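Local coordinates for protein fatty Acyl-Adenylate Ligase (Escherichia coli, PDB 3PBK) that belongs to the ANL superfamily of AMP-binding enzymes, built from a large N-terminal part and a small C-terminal alpha/beta domain, at residues 461-466 / 498-503; 473-478 / 529-534; 492-497 / 555-560; 502-507 / 535-540. One frame throughout, in Å; residues are numbered along the deposited sequence.

Contact 1 (461-466 / 498-503); sequences DLIIIR and EKIILQ
Arg466 and Glu498 supply the charged half of this contact, and three isoleucines supply the apolar half. In the salt bridge, Arg466 NE donates to Glu498 OE2 over 3.1 Å, with an angle of 155° at the hydrogen. OE2 receives it on its syn lone pair, close to the guanidinium plane. Arg466 NH2 adds a second, weak bond to the same Glu498 OE2 at 3.3 Å. One oxygen is thus held at the guanidinium edge by two donors, and the two flat groups are nearly coplanar, 26° apart. Meanwhile Glu498 OE1 lies beside the aliphatic Arg466 CG at 3.6 Å.

The apolar part centres on Ile500 CD1. Ile463 reaches it with the short branch: chi1 -76° sets CG1 anti to the carbonyl carbon and leaves CG2 facing Ile500. Ile463 CG2 comes to 3.9 Å from Ile500 CD1, the two side chains crossing at about a right angle. Ile465 CG2 is a looser neighbour of Ile500 CD1, at 4.5 Å.

The contact lays the little hairpin of strands 463-465 and 468-470 against strand 500-505 through side chains, without continuing its sheet. The paired charges, gripped through one carboxylate oxygen, probably steady the exposed end, while the buried isoleucine contacts impose no direction.

Contact 2 (473-478 / 529-534); sequences QDIEYI and FGVTAA
Phe529 reaches across to helix 472-479 and puts its ring among Asp474, Ile475 and Ile478. Its CB carries the ring toward the helix, with CG anti to the carbonyl carbon (chi1 -77°). Along one edge of the ring, Phe529 CD1 comes to 3.9 Å from the Ile478 CD1 methyl. One atom further, Phe529 CE1 is closer to the same methyl, 3.7 Å from Ile478 CD1, which sits at the ring edge and in its plane. Along the opposite edge, Phe529 CE2 lies 4.0 Å from Asp474 CB. The tip, Phe529 CZ, meets that methylene too, at 3.6 Å from Asp474 CB, and it also comes up against the backbone carbonyl of Asp474.

Ile475 takes one face. Its CG1 stands 4.0 Å from the centroid of the Phe529 ring and only 7° off the normal, a CH-pi contact over the middle of the ring.

The helix belongs to the small C-terminal alpha/beta domain of the ANL fold, in which helices pack on a short three-stranded sheet. Phe529 lies at the end of helix 511-529, just before Gly530 breaks the helical path with positive phi and the chain turns toward strand 533-538. Along that turn Val531 CG1 reaches Ile475 CD1, at 4.3 Å. Ile470 and the side chain of Arg361 also touch the phenylalanine, and its carbonyl oxygen accepts a hydrogen bond from Arg468 NH2.

Contact 3 (492-497 / 555-560); sequences AFVTAQ and EAKKRY
Phe493 lays one face of its ring on the backbone of helix 553-564. Lys557 CA sits 3.6 Å from the ring centroid, 18° off the normal, in a CH-pi contact, and Ala556 C lies over the same face nearer the rim. Lys557 CB and CG lie beside the root of the ring, with Lys557 CG 3.5 Å from Phe493 CD2. At the far end of the ring, Phe493 CZ touches Tyr560 CB at 3.7 Å. The two aromatic rings form an offset edge-to-face pair, the edge of Phe493 toward the face of Tyr560, with centroids 5.7 Å apart and planes at 72°. Thr495 adds a polar neighbour to the tyrosine: its OG1 approaches Tyr560 CE1 to 3.4 Å.

The Phe493 CB points toward the helix, and with CG set between the backbone N and the carbonyl carbon (chi1 59°) the ring turns onto the backbone at Lys557. The lysine chain is modelled stretched out toward Val494, though the placement of its end is doubtful.

This is helix-on-sheet packing in the small C-terminal alpha/beta domain: helix 553-564 lies across the edge strand 490-494, and the axes of 492-494 and 555-560 approach to 8.5 Å. The next shell is the middle strand, 500-505. Gln503 packs against both Phe493 and Ala556, while Ile501 fills in beside Thr495 and Tyr560. Phe493 is also tied to Ile501 by a backbone hydrogen bond, and one residue earlier the backbone N of Ala492 is bonded to Glu476 OE2 from helix 472-479.

Contact 4 (502-507 / 535-540); sequences LQIQCR and IDLLPP
Four backbone hydrogen bonds knit Leu502 through Cys506 to Asp536 and Leu538. Ile504 sits at the centre of the ladder: its N donates to Asp536 O (2.7 Å) and its O accepts from Leu538 N (2.6 Å). Asp536 N to Leu502 O, at 2.8 Å, extends the pairing at one end, and Cys506 N to Leu538 O, the longest at 3.2 Å, closes the other. The strands are parallel neighbours in a beta-alpha-beta unit, joined through helix 511-529, and they are the middle and one edge strand of the three-stranded sheet in the C-terminal domain.

A side-chain bond runs beside the ladder. The Gln503 and Asp536 side chains run abreast off the same face, and Gln503 NE2 gives a weak hydrogen bond to Asp536 OD2 over 3.3 Å. Gln503 CG anti to the carbonyl carbon (chi1 -50°), with the chain extended beyond it, carries the amide there. The amide and carboxylate planes are 23° apart. Gln505, on the same face of the sheet, has its NE2 bonded to Asp489 OD1.

Leu502, Ile504, Ile535 and Leu537 point to the other face, where Leu502 meets Ile525, Ile504 meets Leu521 and Leu537 meets Ile518 of helix 511-529. Ile504 CB comes to 4.0 Å from CD1 of its bridge partner Leu537, and Ile504 CD1 meets Ile535 CG2 diagonally. Cys506 SG continues this apolar row beside Leu537 CG. Past the end of the strands the extended Arg507 chain crosses the second proline, its CG resting 3.6 Å from Pro540 CG.

In the fold
All four contacts meet on the three-stranded sheet 490-494, 500-505, 533-538. Contacts 1 and 4 share Leu502 and Gln503 of the middle strand, with centres about 17 Å apart. Contact 2 joins contact 1 through two probable hydrogen bonds, Ile500 O to Ala534 N and Leu502 N to Ala534 O, each 3.0 Å. Contact 3 flanks the other edge, its centre about 8 Å from that of contact 1, and Ile501 CD1 packs 3.6 Å from Thr495 CB. Toward the 5'-O-[(S)-(dodecanoyloxy)(hydroxy)phosphoryl]adenosine in the model, the side chain of Asp474 in contact 2 is still about 12 Å away.

Contact 1 (461-466 / 498-503)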
loop_
_atom_site.group_PDB
_atom_site.type_symbol
_atom_site.label_atom_id
_atom_site.label_comp_id
_atom_site.label_asym_id
_atom_site.label_seq_id
_atom_site.Cartn_x
_atom_site.Cartn_y
_atom_site.Cartn_z
ATOM N N ASP A 461 10.114 5.093 12.296
ATOM C CA ASP A 461 11.366 5.099 11.527
ATOM C C ASP A 461 12.336 6.215 11.899
ATOM O O ASP A 461 13.525 6.145 11.569
ATOM C CB ASP A 461 11.083 5.189 10.029
ATOM C CG ASP A 461 10.385 3.970 9.501
ATOM O OD1 ASP A 461 10.425 2.933 10.201
ATOM O OD2 ASP A 461 9.798 4.050 8.393
ATOM N N LEU A 462 11.832 7.246 12.569
ATOM C CA LEU A 462 12.635 8.431 12.834
ATOM C C LEU A 462 13.851 8.105 13.687
ATOM O O LEU A 462 13.744 7.399 14.685
ATOM C CB LEU A 462 11.784 9.521 13.496
ATOM C CG LEU A 462 12.476 10.852 13.815
ATOM C CD1 LEU A 462 12.961 11.532 12.533
ATOM C CD2 LEU A 462 11.548 11.770 14.620
ATOM N N ILE A 463 15.007 8.615 13.280
ATOM C CA ILE A 463 16.242 8.444 14.044
ATOM C C ILE A 463 16.358 9.518 15.115
ATOM O O ILE A 463 16.686 10.674 14.817
ATOM C CB ILE A 463 17.493 8.517 13.149
ATOM C CG1 ILE A 463 17.651 7.227 12.354
ATOM C CG2 ILE A 463 18.731 8.775 13.985
ATOM C CD1 ILE A 463 18.508 7.376 11.130
ATOM N N ILE A 464 16.095 9.135 16.363
ATOM C CA ILE A 464 16.135 10.095 17.459
ATOM C C ILE A 464 17.408 9.965 18.280
ATOM O O ILE A 464 17.635 8.980 18.976
ATOM C CB ILE A 464 14.869 10.012 18.335
ATOM C CG1 ILE A 464 13.642 9.887 17.426
ATOM C CG2 ILE A 464 14.753 11.253 19.237
ATOM C CD1 ILE A 464 12.516 9.106 18.020
ATOM N N ILE A 465 18.261 10.967 18.152
ATOM C CA ILE A 465 19.477 11.026 18.940
ATOM C C ILE A 465 19.404 12.259 19.842
ATOM O O ILE A 465 18.375 12.947 19.869
ATOM C CB ILE A 465 20.761 11.001 18.056
ATOM C CG1 ILE A 465 20.821 12.195 17.118
ATOM C CG2 ILE A 465 20.838 9.714 17.227
ATOM C CD1 ILE A 465 21.833 11.999 16.001
ATOM N N ARG A 466 20.469 12.523 20.594
ATOM C CA ARG A 466 20.463 13.621 21.559
ATOM C C ARG A 466 20.158 14.950 20.893
ATOM O O ARG A 466 20.951 15.446 20.086
ATOM C CB ARG A 466 21.803 13.715 22.295
ATOM C CG ARG A 466 21.990 12.652 23.355
ATOM C CD ARG A 466 23.417 12.600 23.878
ATOM N NE ARG A 466 23.702 11.282 24.440
ATOM C CZ ARG A 466 24.634 11.037 25.355
ATOM N NH1 ARG A 466 25.380 12.030 25.826
ATOM N NH2 ARG A 466 24.815 9.797 25.803
ATOM N N GLU A 498 22.571 4.040 21.036
ATOM C CA GLU A 498 22.711 5.303 20.320
ATOM C C GLU A 498 23.766 5.305 19.204
ATOM O O GLU A 498 24.262 6.364 18.830
ATOM C CB GLU A 498 22.951 6.457 21.298
ATOM C CG GLU A 498 21.677 6.992 21.950
ATOM C CD GLU A 498 21.889 8.343 22.636
ATOM O OE1 GLU A 498 21.097 9.280 22.365
ATOM O OE2 GLU A 498 22.853 8.471 23.435
ATOM N N LYS A 499 24.092 4.129 18.669
ATOM C CA LYS A 499 24.988 4.024 17.515
ATOM C C LYS A 499 24.155 3.901 16.244
ATOM O O LYS A 499 23.250 3.074 16.177
ATOM C CB LYS A 499 25.904 2.803 17.636
ATOM C CG LYS A 499 26.491 2.575 19.031
ATOM C CD LYS A 499 27.519 3.637 19.402
ATOM C CE LYS A 499 28.403 3.173 20.556
ATOM N NZ LYS A 499 29.734 3.862 20.566
ATOM N N ILE A 500 24.452 4.720 15.237
ATOM C CA ILE A 500 23.672 4.705 13.997
ATOM C C ILE A 500 24.150 3.643 13.014
ATOM O O ILE A 500 25.291 3.668 12.572
ATOM C CB ILE A 500 23.688 6.087 13.302
ATOM C CG1 ILE A 500 22.765 7.058 14.042
ATOM C CG2 ILE A 500 23.270 5.967 11.845
ATOM C CD1 ILE A 500 22.579 8.365 13.338
ATOM N N ILE A 501 23.283 2.707 12.664
ATOM C CA ILE A 501 23.685 1.672 11.725
ATOM C C ILE A 501 23.030 1.905 10.372
ATOM O O ILE A 501 21.857 2.260 10.299
ATOM C CB ILE A 501 23.334 0.250 12.240
ATOM C CG1 ILE A 501 24.184 -0.116 13.453
ATOM C CG2 ILE A 501 23.516 -0.789 11.150
ATOM C CD1 ILE A 501 23.422 -0.103 14.745
ATOM N N LEU A 502 23.797 1.726 9.304
ATOM C CA LEU A 502 23.238 1.696 7.961
ATOM C C LEU A 502 23.467 0.321 7.341
ATOM O O LEU A 502 24.606 -0.055 7.064
ATOM C CB LEU A 502 23.892 2.757 7.083
ATOM C CG LEU A 502 23.561 2.751 5.589
ATOM C CD1 LEU A 502 22.105 3.079 5.355
ATOM C CD2 LEU A 502 24.434 3.747 4.861
ATOM N N GLN A 503 22.392 -0.432 7.121
ATOM C CA GLN A 503 22.512 -1.733 6.487
ATOM C C GLN A 503 22.270 -1.611 4.990
ATOM O O GLN A 503 21.372 -0.904 4.554
ATOM C CB GLN A 503 21.543 -2.725 7.115
ATOM C CG GLN A 503 21.605 -2.750 8.622
ATOM C CD GLN A 503 20.958 -3.987 9.215
ATOM O OE1 GLN A 503 19.769 -4.247 9.020
ATOM N NE2 GLN A 503 21.746 -4.761 9.953
#

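Contact 2 (473-478 / 529-534)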
loop_
_atom_site.group_PDB
_atom_site.type_symbol
_atom_site.label_atom_id
_atom_site.label_comp_id
_atom_site.label_asym_id
_atom_site.label_seq_id
_atom_site.Cartn_x
_atom_site.Cartn_y
_atom_site.Cartn_z
ATOM N N GLN A 473 15.786 8.227 5.692
ATOM C CA GLN A 473 15.852 8.284 4.237
ATOM C C GLN A 473 16.816 9.343 3.700
ATOM O O GLN A 473 17.265 9.246 2.551
ATOM C CB GLN A 473 14.459 8.507 3.641
ATOM C CG GLN A 473 13.861 9.894 3.910
ATOM C CD GLN A 473 12.765 9.893 4.974
ATOM O OE1 GLN A 473 12.865 9.213 6.004
ATOM N NE2 GLN A 473 11.709 10.665 4.726
ATOM N N ASP A 474 17.113 10.359 4.511
ATOM C CA ASP A 474 18.083 11.386 4.134
ATOM C C ASP A 474 19.496 10.809 4.152
ATOM O O ASP A 474 20.366 11.240 3.392
ATOM C CB ASP A 474 18.016 12.582 5.080
ATOM C CG ASP A 474 16.807 13.459 4.833
ATOM O OD1 ASP A 474 16.099 13.218 3.828
ATOM O OD2 ASP A 474 16.562 14.389 5.646
ATOM N N ILE A 475 19.721 9.842 5.041
ATOM C CA ILE A 475 21.002 9.168 5.141
ATOM C C ILE A 475 21.082 8.070 4.100
ATOM O O ILE A 475 22.097 7.933 3.431
ATOM C CB ILE A 475 21.218 8.582 6.543
ATOM C CG1 ILE A 475 21.543 9.700 7.529
ATOM C CG2 ILE A 475 22.341 7.536 6.550
ATOM C CD1 ILE A 475 21.931 9.198 8.899
ATOM N N GLU A 476 20.012 7.293 3.953
ATOM C CA GLU A 476 19.990 6.221 2.964
ATOM C C GLU A 476 20.223 6.765 1.559
ATOM O O GLU A 476 20.793 6.082 0.703
ATOM C CB GLU A 476 18.672 5.471 3.017
ATOM C CG GLU A 476 18.464 4.718 4.300
ATOM C CD GLU A 476 16.992 4.546 4.640
ATOM O OE1 GLU A 476 16.138 4.954 3.816
ATOM O OE2 GLU A 476 16.692 4.011 5.735
ATOM N N TYR A 477 19.779 7.997 1.324
ATOM C CA TYR A 477 19.976 8.637 0.035
ATOM C C TYR A 477 21.439 8.595 -0.370
ATOM O O TYR A 477 21.757 8.241 -1.503
ATOM C CB TYR A 477 19.499 10.080 0.083
ATOM C CG TYR A 477 19.687 10.860 -1.205
ATOM C CD1 TYR A 477 18.775 10.747 -2.244
ATOM C CD2 TYR A 477 20.754 11.723 -1.364
ATOM C CE1 TYR A 477 18.928 11.456 -3.406
ATOM C CE2 TYR A 477 20.912 12.436 -2.521
ATOM C CZ TYR A 477 19.997 12.302 -3.543
ATOM O OH TYR A 477 20.153 13.023 -4.706
ATOM N N ILE A 478 22.331 8.954 0.546
ATOM C CA ILE A 478 23.761 8.948 0.245
ATOM C C ILE A 478 24.217 7.591 -0.271
ATOM O O ILE A 478 25.021 7.513 -1.199
ATOM C CB ILE A 478 24.606 9.358 1.452
ATOM C CG1 ILE A 478 24.275 10.796 1.852
ATOM C CG2 ILE A 478 26.075 9.232 1.135
ATOM C CD1 ILE A 478 24.866 11.193 3.178
ATOM N N PHE A 529 26.305 14.893 7.569
ATOM C CA PHE A 529 25.365 14.818 8.698
ATOM C C PHE A 529 25.954 15.026 10.091
ATOM O O PHE A 529 25.213 15.254 11.048
ATOM C CB PHE A 529 24.565 13.509 8.652
ATOM C CG PHE A 529 23.460 13.517 7.638
ATOM C CD1 PHE A 529 23.672 13.045 6.358
ATOM C CD2 PHE A 529 22.214 14.022 7.957
ATOM C CE1 PHE A 529 22.663 13.063 5.419
ATOM C CE2 PHE A 529 21.202 14.044 7.020
ATOM C CZ PHE A 529 21.430 13.561 5.750
ATOM N N GLY A 530 27.274 14.946 10.211
ATOM C CA GLY A 530 27.919 15.189 11.488
ATOM C C GLY A 530 27.693 14.032 12.425
ATOM O O GLY A 530 27.728 14.163 13.647
ATOM N N VAL A 531 27.462 12.879 11.818
ATOM C CA VAL A 531 27.168 11.662 12.547
ATOM C C VAL A 531 27.978 10.538 11.918
ATOM O O VAL A 531 28.129 10.485 10.697
ATOM C CB VAL A 531 25.662 11.344 12.485
ATOM C CG1 VAL A 531 25.294 10.737 11.145
ATOM C CG2 VAL A 531 25.262 10.432 13.625
ATOM N N THR A 532 28.529 9.654 12.742
ATOM C CA THR A 532 29.302 8.536 12.204
ATOM C C THR A 532 28.452 7.271 12.150
ATOM O O THR A 532 27.903 6.831 13.159
ATOM C CB THR A 532 30.596 8.276 12.999
ATOM O OG1 THR A 532 30.272 7.705 14.267
ATOM C CG2 THR A 532 31.386 9.574 13.193
ATOM N N ALA A 533 28.332 6.702 10.954
ATOM C CA ALA A 533 27.466 5.546 10.740
ATOM C C ALA A 533 28.261 4.279 10.480
ATOM O O ALA A 533 29.332 4.314 9.863
ATOM C CB ALA A 533 26.508 5.799 9.596
ATOM N N ALA A 534 27.725 3.158 10.956
ATOM C CA ALA A 534 28.360 1.860 10.778
ATOM C C ALA A 534 27.762 1.168 9.568
ATOM O O ALA A 534 26.629 0.706 9.621
ATOM C CB ALA A 534 28.169 1.020 12.015
#

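Contact 3 (492-497 / 555-560)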
loop_
_atom_site.group_PDB
_atom_site.type_symbol
_atom_site.label_atom_id
_atom_site.label_comp_id
_atom_site.label_asym_id
_atom_site.label_seq_id
_atom_site.Cartn_x
_atom_site.Cartn_y
_atom_site.Cartn_z
ATOM N N ALA A 492 18.435 2.596 7.359
ATOM C CA ALA A 492 19.112 3.282 8.444
ATOM C C ALA A 492 18.253 3.301 9.708
ATOM O O ALA A 492 17.036 3.443 9.653
ATOM C CB ALA A 492 19.501 4.687 8.025
ATOM N N PHE A 493 18.901 3.128 10.850
ATOM C CA PHE A 493 18.227 3.230 12.134
ATOM C C PHE A 493 19.257 3.447 13.233
ATOM O O PHE A 493 20.464 3.306 13.008
ATOM C CB PHE A 493 17.390 1.985 12.411
ATOM C CG PHE A 493 18.185 0.716 12.434
ATOM C CD1 PHE A 493 18.382 -0.015 11.275
ATOM C CD2 PHE A 493 18.734 0.248 13.615
ATOM C CE1 PHE A 493 19.112 -1.188 11.297
ATOM C CE2 PHE A 493 19.466 -0.914 13.641
ATOM C CZ PHE A 493 19.655 -1.635 12.481
ATOM N N VAL A 494 18.783 3.807 14.417
ATOM C CA VAL A 494 19.686 4.005 15.537
ATOM C C VAL A 494 19.524 2.892 16.565
ATOM O O VAL A 494 18.414 2.554 16.972
ATOM C CB VAL A 494 19.515 5.392 16.195
ATOM C CG1 VAL A 494 18.068 5.642 16.577
ATOM C CG2 VAL A 494 20.423 5.519 17.397
ATOM N N THR A 495 20.650 2.309 16.958
ATOM C CA THR A 495 20.665 1.229 17.930
ATOM C C THR A 495 20.295 1.766 19.309
ATOM O O THR A 495 20.295 2.976 19.536
ATOM C CB THR A 495 22.040 0.542 17.954
ATOM O OG1 THR A 495 21.876 -0.816 18.364
ATOM C CG2 THR A 495 23.005 1.251 18.886
ATOM N N ALA A 496 19.951 0.878 20.232
ATOM C CA ALA A 496 19.557 1.326 21.562
ATOM C C ALA A 496 20.747 1.879 22.346
ATOM O O ALA A 496 20.567 2.536 23.366
ATOM C CB ALA A 496 18.871 0.209 22.327
ATOM N N GLN A 497 21.959 1.611 21.861
ATOM C CA GLN A 497 23.183 2.176 22.446
ATOM C C GLN A 497 23.530 3.518 21.799
ATOM O O GLN A 497 24.633 4.051 21.979
ATOM C CB GLN A 497 24.363 1.205 22.306
ATOM C CG GLN A 497 24.225 -0.093 23.111
ATOM C CD GLN A 497 23.274 -1.099 22.473
ATOM O OE1 GLN A 497 22.309 -1.531 23.101
ATOM N NE2 GLN A 497 23.547 -1.477 21.220
ATOM N N GLU A 555 11.691 -3.089 12.118
ATOM C CA GLU A 555 11.882 -4.523 12.278
ATOM C C GLU A 555 13.369 -4.869 12.236
ATOM O O GLU A 555 13.867 -5.611 13.081
ATOM C CB GLU A 555 11.082 -5.289 11.216
ATOM C CG GLU A 555 11.401 -6.777 11.112
ATOM C CD GLU A 555 11.238 -7.532 12.432
ATOM O OE1 GLU A 555 10.518 -7.037 13.336
ATOM O OE2 GLU A 555 11.832 -8.632 12.554
ATOM N N ALA A 556 14.076 -4.309 11.263
ATOM C CA ALA A 556 15.518 -4.489 11.170
ATOM C C ALA A 556 16.227 -3.960 12.416
ATOM O O ALA A 556 17.236 -4.525 12.847
ATOM C CB ALA A 556 16.058 -3.811 9.923
ATOM N N LYS A 557 15.699 -2.881 12.989
ATOM C CA LYS A 557 16.277 -2.270 14.187
ATOM C C LYS A 557 16.284 -3.228 15.378
ATOM O O LYS A 557 17.220 -3.236 16.175
ATOM C CB LYS A 557 15.535 -0.975 14.550
ATOM C CG LYS A 557 16.031 -0.283 15.826
ATOM C CD LYS A 557 15.273 1.015 16.109
ATOM C CE LYS A 557 15.727 1.639 17.433
ATOM N NZ LYS A 557 15.094 2.969 17.719
ATOM N N LYS A 558 15.237 -4.033 15.502
ATOM C CA LYS A 558 15.146 -4.969 16.616
ATOM C C LYS A 558 15.888 -6.261 16.317
ATOM O O LYS A 558 16.575 -6.793 17.181
ATOM C CB LYS A 558 13.688 -5.220 17.019
ATOM C CG LYS A 558 13.192 -4.224 18.084
ATOM C CD LYS A 558 13.411 -2.747 17.666
ATOM C CE LYS A 558 13.538 -1.779 18.864
ATOM N NZ LYS A 558 14.930 -1.701 19.428
ATOM N N ARG A 559 15.758 -6.758 15.094
ATOM C CA ARG A 559 16.564 -7.889 14.656
ATOM C C ARG A 559 18.010 -7.685 15.070
ATOM O O ARG A 559 18.645 -8.583 15.631
ATOM C CB ARG A 559 16.530 -8.006 13.142
ATOM C CG ARG A 559 15.642 -9.079 12.610
ATOM C CD ARG A 559 16.067 -9.418 11.200
ATOM N NE ARG A 559 14.979 -10.051 10.471
ATOM C CZ ARG A 559 14.123 -9.393 9.698
ATOM N NH1 ARG A 559 14.243 -8.075 9.540
ATOM N NH2 ARG A 559 13.158 -10.056 9.075
ATOM N N TYR A 560 18.523 -6.495 14.761
ATOM C CA TYR A 560 19.891 -6.113 15.081
ATOM C C TYR A 560 20.095 -6.048 16.598
ATOM O O TYR A 560 21.073 -6.589 17.116
ATOM C CB TYR A 560 20.225 -4.767 14.422
ATOM C CG TYR A 560 21.604 -4.225 14.752
ATOM C CD1 TYR A 560 21.867 -3.638 15.990
ATOM C CD2 TYR A 560 22.638 -4.287 13.821
ATOM C CE1 TYR A 560 23.121 -3.144 16.297
ATOM C CE2 TYR A 560 23.898 -3.789 14.118
ATOM C CZ TYR A 560 24.136 -3.222 15.361
ATOM O OH TYR A 560 25.389 -2.724 15.669
#

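Contact 4 (502-507 / 535-540)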
loop_
_atom_site.group_PDB
_atom_site.type_symbol
_atom_site.label_atom_id
_atom_site.label_comp_id
_atom_site.label_asym_id
_atom_site.label_seq_id
_atom_site.Cartn_x
_atom_site.Cartn_y
_atom_site.Cartn_z
ATOM N N LEU A 502 23.797 1.726 9.304
ATOM C CA LEU A 502 23.238 1.696 7.961
ATOM C C LEU A 502 23.467 0.321 7.341
ATOM O O LEU A 502 24.606 -0.055 7.064
ATOM C CB LEU A 502 23.892 2.757 7.083
ATOM C CG LEU A 502 23.561 2.751 5.589
ATOM C CD1 LEU A 502 22.105 3.079 5.355
ATOM C CD2 LEU A 502 24.434 3.747 4.861
ATOM N N GLN A 503 22.392 -0.432 7.121
ATOM C CA GLN A 503 22.512 -1.733 6.487
ATOM C C GLN A 503 22.270 -1.611 4.990
ATOM O O GLN A 503 21.372 -0.904 4.554
ATOM C CB GLN A 503 21.543 -2.725 7.115
ATOM C CG GLN A 503 21.605 -2.750 8.622
ATOM C CD GLN A 503 20.958 -3.987 9.215
ATOM O OE1 GLN A 503 19.769 -4.247 9.020
ATOM N NE2 GLN A 503 21.746 -4.761 9.953
ATOM N N ILE A 504 23.102 -2.282 4.206
ATOM C CA ILE A 504 22.982 -2.268 2.753
ATOM C C ILE A 504 23.050 -3.694 2.209
ATOM O O ILE A 504 24.052 -4.394 2.380
ATOM C CB ILE A 504 24.092 -1.426 2.085
ATOM C CG1 ILE A 504 24.160 -0.030 2.702
ATOM C CG2 ILE A 504 23.863 -1.332 0.587
ATOM C CD1 ILE A 504 25.209 0.856 2.077
ATOM N N GLN A 505 21.971 -4.125 1.572
ATOM C CA GLN A 505 21.954 -5.413 0.915
ATOM C C GLN A 505 22.399 -5.148 -0.501
ATOM O O GLN A 505 21.849 -4.273 -1.164
ATOM C CB GLN A 505 20.549 -6.015 0.938
ATOM C CG GLN A 505 19.540 -5.268 0.096
ATOM C CD GLN A 505 18.205 -5.980 0.040
ATOM O OE1 GLN A 505 17.895 -6.809 0.901
ATOM N NE2 GLN A 505 17.402 -5.660 -0.977
ATOM N N CYS A 506 23.409 -5.880 -0.958
ATOM C CA CYS A 506 23.982 -5.614 -2.272
ATOM C C CYS A 506 24.680 -6.818 -2.896
ATOM O O CYS A 506 25.055 -7.774 -2.208
ATOM C CB CYS A 506 24.985 -4.476 -2.166
ATOM S SG CYS A 506 26.346 -4.927 -1.089
ATOM N N ARG A 507 24.874 -6.735 -4.208
ATOM C CA ARG A 507 25.493 -7.802 -4.983
ATOM C C ARG A 507 26.980 -7.524 -5.285
ATOM O O ARG A 507 27.547 -8.093 -6.224
ATOM C CB ARG A 507 24.712 -8.022 -6.290
ATOM C CG ARG A 507 23.292 -8.548 -6.110
ATOM C CD ARG A 507 22.469 -8.393 -7.385
ATOM N NE ARG A 507 21.081 -8.812 -7.186
ATOM C CZ ARG A 507 20.098 -8.606 -8.063
ATOM N NH1 ARG A 507 20.355 -7.978 -9.208
ATOM N NH2 ARG A 507 18.859 -9.023 -7.800
ATOM N N ILE A 535 28.527 1.116 8.480
ATOM C CA ILE A 535 28.086 0.492 7.236
ATOM C C ILE A 535 28.034 -1.035 7.373
ATOM O O ILE A 535 29.033 -1.666 7.699
ATOM C CB ILE A 535 29.044 0.854 6.069
ATOM C CG1 ILE A 535 29.497 2.318 6.159
ATOM C CG2 ILE A 535 28.412 0.537 4.720
ATOM C CD1 ILE A 535 28.393 3.325 6.035
ATOM N N ASP A 536 26.868 -1.627 7.126
ATOM C CA ASP A 536 26.698 -3.075 7.198
ATOM C C ASP A 536 26.376 -3.626 5.829
ATOM O O ASP A 536 25.240 -3.520 5.384
ATOM C CB ASP A 536 25.538 -3.424 8.130
ATOM C CG ASP A 536 25.963 -4.269 9.316
ATOM O OD1 ASP A 536 27.189 -4.371 9.560
ATOM O OD2 ASP A 536 25.063 -4.836 9.993
ATOM N N LEU A 537 27.358 -4.213 5.151
ATOM C CA LEU A 537 27.095 -4.820 3.842
ATOM C C LEU A 537 26.511 -6.226 3.988
ATOM O O LEU A 537 27.152 -7.116 4.543
ATOM C CB LEU A 537 28.362 -4.825 2.976
ATOM C CG LEU A 537 28.543 -3.611 2.050
ATOM C CD1 LEU A 537 27.978 -2.350 2.666
ATOM C CD2 LEU A 537 29.990 -3.388 1.645
ATOM N N LEU A 538 25.285 -6.416 3.505
ATOM C CA LEU A 538 24.604 -7.703 3.618
ATOM C C LEU A 538 24.455 -8.373 2.263
ATOM O O LEU A 538 24.708 -7.764 1.223
ATOM C CB LEU A 538 23.217 -7.536 4.227
ATOM C CG LEU A 538 23.074 -6.724 5.510
ATOM C CD1 LEU A 538 21.673 -6.907 6.085
ATOM C CD2 LEU A 538 24.139 -7.123 6.509
ATOM N N PRO A 539 24.032 -9.641 2.276
ATOM C CA PRO A 539 23.752 -10.394 1.051
ATOM C C PRO A 539 22.368 -10.037 0.517
ATOM O O PRO A 539 21.521 -9.577 1.280
ATOM C CB PRO A 539 23.750 -11.846 1.530
ATOM C CG PRO A 539 24.190 -11.808 2.979
ATOM C CD PRO A 539 23.855 -10.466 3.479
ATOM N N PRO A 540 22.134 -10.231 -0.785
ATOM C CA PRO A 540 20.783 -9.981 -1.282
ATOM C C PRO A 540 20.000 -11.282 -1.363
ATOM O O PRO A 540 20.598 -12.338 -1.587
ATOM C CB PRO A 540 21.051 -9.455 -2.683
ATOM C CG PRO A 540 22.220 -10.309 -3.142
ATOM C CD PRO A 540 23.061 -10.569 -1.882
#